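Local coordinates for hypothetical protein (PDB 4QRK) that is of unknown function but, as a putative cell adhesion protein of the DUF2154 family built on a right-handed beta-helix, may act at the cell surface, at residues L27-G32 with W93-N98; V33-I38 with T111-A116. One frame throughout, in Å; residues are numbered along the deposited sequence.

Contact 1: residues L27-G32 with W93-N98; sequences LNLNFG and WNINLN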
ATOM      1  N   LEU A  27      -1.797  -8.478  -6.092  1.00 26.29           N
ATOM      2  CA  LEU A  27      -2.849  -7.472  -6.101  1.00 30.02           C
ATOM      3  C   LEU A  27      -2.321  -6.237  -6.807  1.00 30.44           C
ATOM      4  O   LEU A  27      -1.227  -5.727  -6.501  1.00 28.90           O
ATOM      5  CB  LEU A  27      -3.289  -7.143  -4.675  1.00 26.74           C
ATOM      6  CG  LEU A  27      -4.347  -6.055  -4.465  1.00 28.06           C
ATOM      7  CD1 LEU A  27      -5.618  -6.470  -5.091  1.00 29.68           C
ATOM      8  CD2 LEU A  27      -4.573  -5.749  -2.973  1.00 26.73           C
ATOM      9  N   ASN A  28      -3.076  -5.784  -7.799  1.00 27.08           N
ATOM     10  CA  ASN A  28      -2.671  -4.630  -8.569  1.00 26.16           C
ATOM     11  C   ASN A  28      -3.812  -3.641  -8.563  1.00 27.93           C
ATOM     12  O   ASN A  28      -4.909  -3.948  -9.024  1.00 31.32           O
ATOM     13  CB  ASN A  28      -2.227  -5.052  -9.978  1.00 28.31           C
ATOM     14  CG  ASN A  28      -1.812  -3.853 -10.846  1.00 41.32           C
ATOM     15  OD1 ASN A  28      -1.174  -2.930 -10.369  1.00 45.92           O
ATOM     16  ND2 ASN A  28      -2.184  -3.874 -12.117  1.00 59.04           N
ATOM     17  N   LEU A  29      -3.573  -2.471  -7.968  1.00 25.88           N
ATOM     18  CA  LEU A  29      -4.629  -1.468  -7.768  1.00 27.86           C
ATOM     19  C   LEU A  29      -4.320  -0.165  -8.539  1.00 27.30           C
ATOM     20  O   LEU A  29      -3.223   0.390  -8.452  1.00 28.74           O
ATOM     21  CB  LEU A  29      -4.809  -1.162  -6.278  1.00 28.52           C
ATOM     22  CG  LEU A  29      -5.206  -2.317  -5.358  1.00 33.03           C
ATOM     23  CD1 LEU A  29      -5.248  -1.942  -3.883  1.00 46.40           C
ATOM     24  CD2 LEU A  29      -6.562  -2.892  -5.703  1.00 38.46           C
ATOM     25  N   ASN A  30      -5.279   0.291  -9.331  1.00 21.84           N
ATOM     26  CA  ASN A  30      -5.150   1.562 -10.059  1.00 27.19           C
ATOM     27  C   ASN A  30      -6.260   2.462  -9.659  1.00 28.16           C
ATOM     28  O   ASN A  30      -7.403   2.178  -9.969  1.00 28.29           O
ATOM     29  CB  ASN A  30      -5.216   1.343 -11.558  1.00 37.05           C
ATOM     30  CG  ASN A  30      -4.185   0.388 -12.009  1.00 40.20           C
ATOM     31  OD1 ASN A  30      -3.005   0.678 -11.918  1.00 40.93           O
ATOM     32  ND2 ASN A  30      -4.607  -0.778 -12.474  1.00 49.16           N
ATOM     33  N   PHE A  31      -5.924   3.537  -8.960  1.00 25.93           N
ATOM     34  CA  PHE A  31      -6.924   4.289  -8.240  1.00 30.01           C
ATOM     35  C   PHE A  31      -6.671   5.731  -8.581  1.00 29.99           C
ATOM     36  O   PHE A  31      -5.583   6.228  -8.351  1.00 28.78           O
ATOM     37  CB  PHE A  31      -6.694   4.030  -6.763  1.00 29.26           C
ATOM     38  CG  PHE A  31      -7.746   4.620  -5.848  1.00 35.20           C
ATOM     39  CD1 PHE A  31      -8.921   3.941  -5.603  1.00 32.09           C
ATOM     40  CD2 PHE A  31      -7.520   5.830  -5.179  1.00 35.05           C
ATOM     41  CE1 PHE A  31      -9.878   4.459  -4.733  1.00 31.63           C
ATOM     42  CE2 PHE A  31      -8.470   6.356  -4.307  1.00 32.93           C
ATOM     43  CZ  PHE A  31      -9.645   5.657  -4.069  1.00 26.66           C
ATOM     44  N   GLY A  32      -7.656   6.396  -9.158  1.00 30.48           N
ATOM     45  CA  GLY A  32      -7.483   7.752  -9.628  1.00 26.69           C
ATOM     46  C   GLY A  32      -7.570   8.779  -8.526  1.00 30.71           C
ATOM     47  O   GLY A  32      -6.656   9.578  -8.356  1.00 28.58           O
ATOM     48  N   TRP A  93     -12.587   2.962  -1.487  1.00 19.53           N
ATOM     49  CA  TRP A  93     -12.390   1.538  -1.577  1.00 25.24           C
ATOM     50  C   TRP A  93     -11.896   1.041  -0.221  1.00 25.92           C
ATOM     51  O   TRP A  93     -10.863   1.484   0.319  1.00 25.85           O
ATOM     52  CB  TRP A  93     -11.348   1.163  -2.643  1.00 26.19           C
ATOM     53  CG  TRP A  93     -11.684   1.478  -4.076  1.00 23.90           C
ATOM     54  CD1 TRP A  93     -12.774   2.161  -4.570  1.00 25.79           C
ATOM     55  CD2 TRP A  93     -10.862   1.157  -5.199  1.00 22.66           C
ATOM     56  NE1 TRP A  93     -12.681   2.256  -5.947  1.00 22.19           N
ATOM     57  CE2 TRP A  93     -11.500   1.674  -6.350  1.00 26.67           C
ATOM     58  CE3 TRP A  93      -9.645   0.481  -5.336  1.00 23.68           C
ATOM     59  CZ2 TRP A  93     -10.967   1.513  -7.630  1.00 26.55           C
ATOM     60  CZ3 TRP A  93      -9.109   0.344  -6.604  1.00 26.40           C
ATOM     61  CH2 TRP A  93      -9.770   0.859  -7.735  1.00 28.72           C
ATOM     62  N   ASN A  94     -12.634   0.108   0.331  1.00 21.24           N
ATOM     63  CA  ASN A  94     -12.262  -0.476   1.616  1.00 19.59           C
ATOM     64  C   ASN A  94     -12.069  -1.947   1.429  1.00 25.25           C
ATOM     65  O   ASN A  94     -13.020  -2.654   1.148  1.00 24.65           O
ATOM     66  CB  ASN A  94     -13.375  -0.219   2.620  1.00 24.80           C
ATOM     67  CG  ASN A  94     -13.671   1.241   2.774  1.00 27.90           C
ATOM     68  OD1 ASN A  94     -12.870   1.966   3.319  1.00 27.69           O
ATOM     69  ND2 ASN A  94     -14.798   1.690   2.247  1.00 40.47           N
ATOM     70  N   ILE A  95     -10.823  -2.394   1.518  1.00 24.27           N
ATOM     71  CA  ILE A  95     -10.441  -3.738   1.116  1.00 20.53           C
ATOM     72  C   ILE A  95      -9.931  -4.572   2.292  1.00 21.18           C
ATOM     73  O   ILE A  95      -9.083  -4.096   3.056  1.00 24.56           O
ATOM     74  CB  ILE A  95      -9.350  -3.649   0.021  1.00 29.26           C
ATOM     75  CG1 ILE A  95      -9.971  -3.016  -1.250  1.00 31.74           C
ATOM     76  CG2 ILE A  95      -8.748  -5.028  -0.280  1.00 24.94           C
ATOM     77  CD1 ILE A  95      -8.962  -2.728  -2.322  1.00 36.06           C
ATOM     78  N   ASN A  96     -10.468  -5.786   2.454  1.00 23.39           N
ATOM     79  CA  ASN A  96      -9.954  -6.727   3.453  1.00 23.35           C
ATOM     80  C   ASN A  96      -9.233  -7.854   2.720  1.00 22.82           C
ATOM     81  O   ASN A  96      -9.786  -8.440   1.764  1.00 28.63           O
ATOM     82  CB  ASN A  96     -11.035  -7.391   4.359  1.00 22.62           C
ATOM     83  CG  ASN A  96     -11.916  -6.425   5.129  1.00 28.53           C
ATOM     84  OD1 ASN A  96     -13.118  -6.712   5.307  1.00 22.85           O
ATOM     85  ND2 ASN A  96     -11.367  -5.330   5.623  1.00 24.87           N
ATOM     86  N   LEU A  97      -8.029  -8.187   3.178  1.00 23.23           N
ATOM     87  CA  LEU A  97      -7.195  -9.186   2.520  1.00 22.93           C
ATOM     88  C   LEU A  97      -6.927 -10.412   3.407  1.00 29.59           C
ATOM     89  O   LEU A  97      -6.875 -10.323   4.637  1.00 25.45           O
ATOM     90  CB  LEU A  97      -5.822  -8.579   2.157  1.00 26.21           C
ATOM     91  CG  LEU A  97      -5.812  -7.510   1.052  1.00 30.86           C
ATOM     92  CD1 LEU A  97      -4.371  -7.063   0.803  1.00 25.16           C
ATOM     93  CD2 LEU A  97      -6.455  -8.050  -0.200  1.00 25.59           C
ATOM     94  N   ASN A  98      -6.705 -11.543   2.746  1.00 26.44           N
ATOM     95  CA  ASN A  98      -6.408 -12.786   3.421  1.00 26.73           C
ATOM     96  C   ASN A  98      -5.074 -12.635   4.146  1.00 30.46           C
ATOM     97  O   ASN A  98      -4.154 -11.999   3.611  1.00 27.63           O
ATOM     98  CB  ASN A  98      -6.301 -13.905   2.401  1.00 26.25           C
ATOM     99  CG  ASN A  98      -6.124 -15.255   3.057  1.00 30.46           C
ATOM    100  OD1 ASN A  98      -4.995 -15.720   3.299  1.00 32.17           O
ATOM    101  ND2 ASN A  98      -7.248 -15.873   3.402  1.00 34.21           N
TER

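Contact 2: residues V33-I38 with T111-A116; sequences VGKLNI and TGEFKA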
ATOM      1  N   VAL A  33      -8.683   8.793  -7.790  1.00 27.16           N
ATOM      2  CA  VAL A  33      -8.897   9.837  -6.793  1.00 27.17           C
ATOM      3  C   VAL A  33      -9.760   9.313  -5.662  1.00 31.13           C
ATOM      4  O   VAL A  33     -10.661   8.503  -5.881  1.00 31.45           O
ATOM      5  CB  VAL A  33      -9.493  11.158  -7.401  1.00 34.27           C
ATOM      6  CG1 VAL A  33     -10.810  10.904  -8.083  1.00 31.73           C
ATOM      7  CG2 VAL A  33      -9.711  12.156  -6.331  1.00 34.13           C
ATOM      8  N   GLY A  34      -9.435   9.716  -4.442  1.00 24.70           N
ATOM      9  CA  GLY A  34     -10.263   9.414  -3.292  1.00 23.29           C
ATOM     10  C   GLY A  34      -9.528   8.764  -2.131  1.00 29.55           C
ATOM     11  O   GLY A  34      -8.386   9.094  -1.806  1.00 26.58           O
ATOM     12  N   LYS A  35     -10.223   7.847  -1.463  1.00 23.20           N
ATOM     13  CA  LYS A  35      -9.713   7.221  -0.238  1.00 25.00           C
ATOM     14  C   LYS A  35      -9.651   5.711  -0.441  1.00 28.55           C
ATOM     15  O   LYS A  35     -10.621   5.064  -0.840  1.00 28.53           O
ATOM     16  CB  LYS A  35     -10.603   7.564   0.953  1.00 27.43           C
ATOM     17  CG  LYS A  35     -10.619   9.062   1.308  1.00 34.46           C
ATOM     18  CD  LYS A  35     -11.687   9.366   2.343  1.00 45.79           C
ATOM     19  CE  LYS A  35     -11.522  10.747   2.967  1.00 63.19           C
ATOM     20  NZ  LYS A  35     -11.889  11.855   2.028  1.00 72.82           N
ATOM     21  N   LEU A  36      -8.473   5.166  -0.226  1.00 19.77           N
ATOM     22  CA  LEU A  36      -8.262   3.733  -0.334  1.00 25.09           C
ATOM     23  C   LEU A  36      -7.778   3.219   1.013  1.00 22.36           C
ATOM     24  O   LEU A  36      -6.747   3.671   1.498  1.00 26.44           O
ATOM     25  CB  LEU A  36      -7.185   3.460  -1.390  1.00 25.32           C
ATOM     26  CG  LEU A  36      -6.596   2.061  -1.475  1.00 33.49           C
ATOM     27  CD1 LEU A  36      -7.647   1.023  -1.699  1.00 28.19           C
ATOM     28  CD2 LEU A  36      -5.567   2.016  -2.617  1.00 38.10           C
ATOM     29  N   ASN A  37      -8.488   2.231   1.571  1.00 21.74           N
ATOM     30  CA  ASN A  37      -8.177   1.629   2.861  1.00 26.15           C
ATOM     31  C   ASN A  37      -8.051   0.124   2.741  1.00 24.08           C
ATOM     32  O   ASN A  37      -8.920  -0.548   2.191  1.00 26.58           O
ATOM     33  CB  ASN A  37      -9.268   1.930   3.863  1.00 26.04           C
ATOM     34  CG  ASN A  37      -9.467   3.406   4.100  1.00 24.74           C
ATOM     35  OD1 ASN A  37      -8.514   4.190   4.335  1.00 22.62           O
ATOM     36  ND2 ASN A  37     -10.712   3.809   4.030  1.00 28.44           N
ATOM     37  N   ILE A  38      -6.933  -0.395   3.197  1.00 21.66           N
ATOM     38  CA  ILE A  38      -6.661  -1.825   3.114  1.00 19.11           C
ATOM     39  C   ILE A  38      -6.285  -2.357   4.465  1.00 22.48           C
ATOM     40  O   ILE A  38      -5.499  -1.731   5.217  1.00 24.17           O
ATOM     41  CB  ILE A  38      -5.523  -2.149   2.147  1.00 24.13           C
ATOM     42  CG1 ILE A  38      -5.820  -1.570   0.747  1.00 26.13           C
ATOM     43  CG2 ILE A  38      -5.307  -3.657   2.095  1.00 23.12           C
ATOM     44  CD1 ILE A  38      -4.686  -1.869  -0.247  1.00 31.76           C
ATOM     45  N   THR A 111      -4.440  10.678  -6.777  1.00 24.91           N
ATOM     46  CA  THR A 111      -4.643  11.715  -5.778  1.00 21.89           C
ATOM     47  C   THR A 111      -5.553  11.214  -4.677  1.00 27.82           C
ATOM     48  O   THR A 111      -6.618  10.679  -4.965  1.00 31.34           O
ATOM     49  CB  THR A 111      -5.367  12.935  -6.416  1.00 35.47           C
ATOM     50  OG1 THR A 111      -4.683  13.320  -7.614  1.00 38.43           O
ATOM     51  CG2 THR A 111      -5.364  14.125  -5.459  1.00 38.73           C
ATOM     52  N   GLY A 112      -5.210  11.466  -3.424  1.00 24.66           N
ATOM     53  CA  GLY A 112      -6.073  11.056  -2.333  1.00 29.22           C
ATOM     54  C   GLY A 112      -5.323  10.521  -1.140  1.00 31.30           C
ATOM     55  O   GLY A 112      -4.159  10.835  -0.958  1.00 30.25           O
ATOM     56  N   GLU A 113      -5.994   9.706  -0.337  1.00 23.43           N
ATOM     57  CA  GLU A 113      -5.415   9.199   0.893  1.00 28.42           C
ATOM     58  C   GLU A 113      -5.411   7.698   0.913  1.00 29.30           C
ATOM     59  O   GLU A 113      -6.448   7.031   0.702  1.00 28.64           O
ATOM     60  CB  GLU A 113      -6.178   9.735   2.084  1.00 31.89           C
ATOM     61  CG  GLU A 113      -6.151  11.269   2.197  1.00 40.56           C
ATOM     62  CD  GLU A 113      -7.051  11.775   3.307  1.00 60.75           C
ATOM     63  OE1 GLU A 113      -7.818  10.957   3.868  1.00 69.85           O
ATOM     64  OE2 GLU A 113      -7.004  12.985   3.618  1.00 69.92           O
ATOM     65  N   PHE A 114      -4.222   7.157   1.105  1.00 23.04           N
ATOM     66  CA  PHE A 114      -4.042   5.708   1.146  1.00 24.94           C
ATOM     67  C   PHE A 114      -3.647   5.303   2.569  1.00 25.17           C
ATOM     68  O   PHE A 114      -2.653   5.796   3.122  1.00 25.35           O
ATOM     69  CB  PHE A 114      -2.962   5.291   0.170  1.00 25.38           C
ATOM     70  CG  PHE A 114      -2.582   3.822   0.260  1.00 25.65           C
ATOM     71  CD1 PHE A 114      -3.551   2.838   0.322  1.00 28.43           C
ATOM     72  CD2 PHE A 114      -1.255   3.437   0.285  1.00 29.53           C
ATOM     73  CE1 PHE A 114      -3.207   1.493   0.424  1.00 29.83           C
ATOM     74  CE2 PHE A 114      -0.902   2.096   0.377  1.00 30.42           C
ATOM     75  CZ  PHE A 114      -1.874   1.127   0.458  1.00 31.80           C
ATOM     76  N   LYS A 115      -4.428   4.412   3.147  1.00 23.67           N
ATOM     77  CA  LYS A 115      -4.179   3.901   4.492  1.00 25.96           C
ATOM     78  C   LYS A 115      -4.223   2.393   4.454  1.00 29.66           C
ATOM     79  O   LYS A 115      -5.155   1.777   3.903  1.00 23.37           O
ATOM     80  CB  LYS A 115      -5.238   4.416   5.464  1.00 22.68           C
ATOM     81  CG  LYS A 115      -5.288   5.915   5.669  1.00 28.09           C
ATOM     82  CD  LYS A 115      -6.217   6.205   6.859  1.00 35.43           C
ATOM     83  CE  LYS A 115      -6.725   7.635   6.944  1.00 48.11           C
ATOM     84  NZ  LYS A 115      -5.806   8.642   6.351  1.00 43.23           N
ATOM     85  N   ALA A 116      -3.195   1.775   5.016  1.00 24.80           N
ATOM     86  CA  ALA A 116      -3.135   0.320   5.010  1.00 25.87           C
ATOM     87  C   ALA A 116      -2.481  -0.268   6.248  1.00 29.33           C
ATOM     88  O   ALA A 116      -1.394   0.150   6.673  1.00 25.77           O
ATOM     89  CB  ALA A 116      -2.408  -0.226   3.741  1.00 27.81           C
TER
HETATM   90  O   HOH W   1      -7.801   6.550   3.290  1.00 27.09           O

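Contact 1: residues L27-G32 with W93-N98
Phe31 and Trp93 head an apolar packing between the inner faces of two opposed sheets in the buried interior of the protein: 27-32, on strand 24-32, belongs to one sheet and 93-98, on strand 91-98, to the other, and the axes of the two segments come no closer than 11.4 Å, running nearly antiparallel at 165°. The aromatic pair is a T-shaped (edge-to-face) stack. Phe31 presents its CD1-CE1 edge to one face of the indole, with CD1 over the middle of the ring system and 3.4 Å from Trp93 CD2; the two planes are nearly perpendicular, at 82°. In Trp93 a chi1 of -65° puts CG anti to the carbonyl carbon and sends the indole inward, where its face meets Phe31. Its far end, CH2, approaches the backbone O of Asn30 obliquely at 3.5 Å, while Phe50 adds a second edge-to-face ring partner. This is the interior of the right-handed beta-helix, where inward residues alternate along each strand with outward ones. Among the inward residues, Leu29 and Ile95 meet tip to tip, Leu29 CD1 lying 4.1 Å from Ile95 CD1, and farther along Leu27 CD2 leans against Leu97 CD1 at 4.0 Å. The alternate asparagines turn to the other side of their strands: Asn30 ND2 bonds to Ser75 OG, and Asn96 ND2 pairs with Ser39 OG.

Contact 2: residues V33-I38 with T111-A116
Leu36 and Phe114 both carry CG opposite their backbone N (chi1 168° and 173°); with the strands in register, these matching torsions leave the two side chains side by side, running from neighbouring parallel strands into the interior of the beta-helix. Leu36 CG lies 3.6 Å from Phe114 CD1, and Ile38 CD1 meets the same ring at its edge, 3.7 Å from CE1 of Phe114. Beyond them Ile38 CB packs on Ala116 CB. Five backbone hydrogen bonds join the strands in parallel register, from Gly34 N to Thr111 O through to Ile38 N to Lys115 O; Leu36 N to Glu113 O, at 2.9 Å, is almost straight. Gly34 and Gly112 are paired where both chains turn a corner of the coil, each with positive phi. On the outer face Asn37 OD1 rests 3.5 Å from Lys115 CB and takes a hydrogen bond from a water that also donates to Glu113 O. That carbonyl thus receives both Leu36 N and the water, while Asn37 ND2 goes to Asn94 OD1. Glu113 OE1 makes a long salt bridge, 3.9 Å, to Lys115 NZ, with Lys35 NZ nearby, so the carboxylate between two lysines probably stays ionised.

Overall arrangement
The two contacts describe the beta-helix in its two directions: contact 1 spans the interior from sheet to sheet, contact 2 links neighbouring parallel strands within one sheet. Their centres are about 9 Å apart. Segment 27-32 leads directly through the corner at Val33 and Gly34 into 35-38, which lies between 93-98 and 113-116 in the sheet. On one side, Asn37 N and O probably hydrogen-bond to Trp93 O (2.8 Å) and Ile95 N (2.7 Å), respectively. Ile38 belongs to the apolar interior shared by both contacts, its CD1 3.7 Å from Leu29 CD1 and its CG2 3.8 Å from Leu97 CD1.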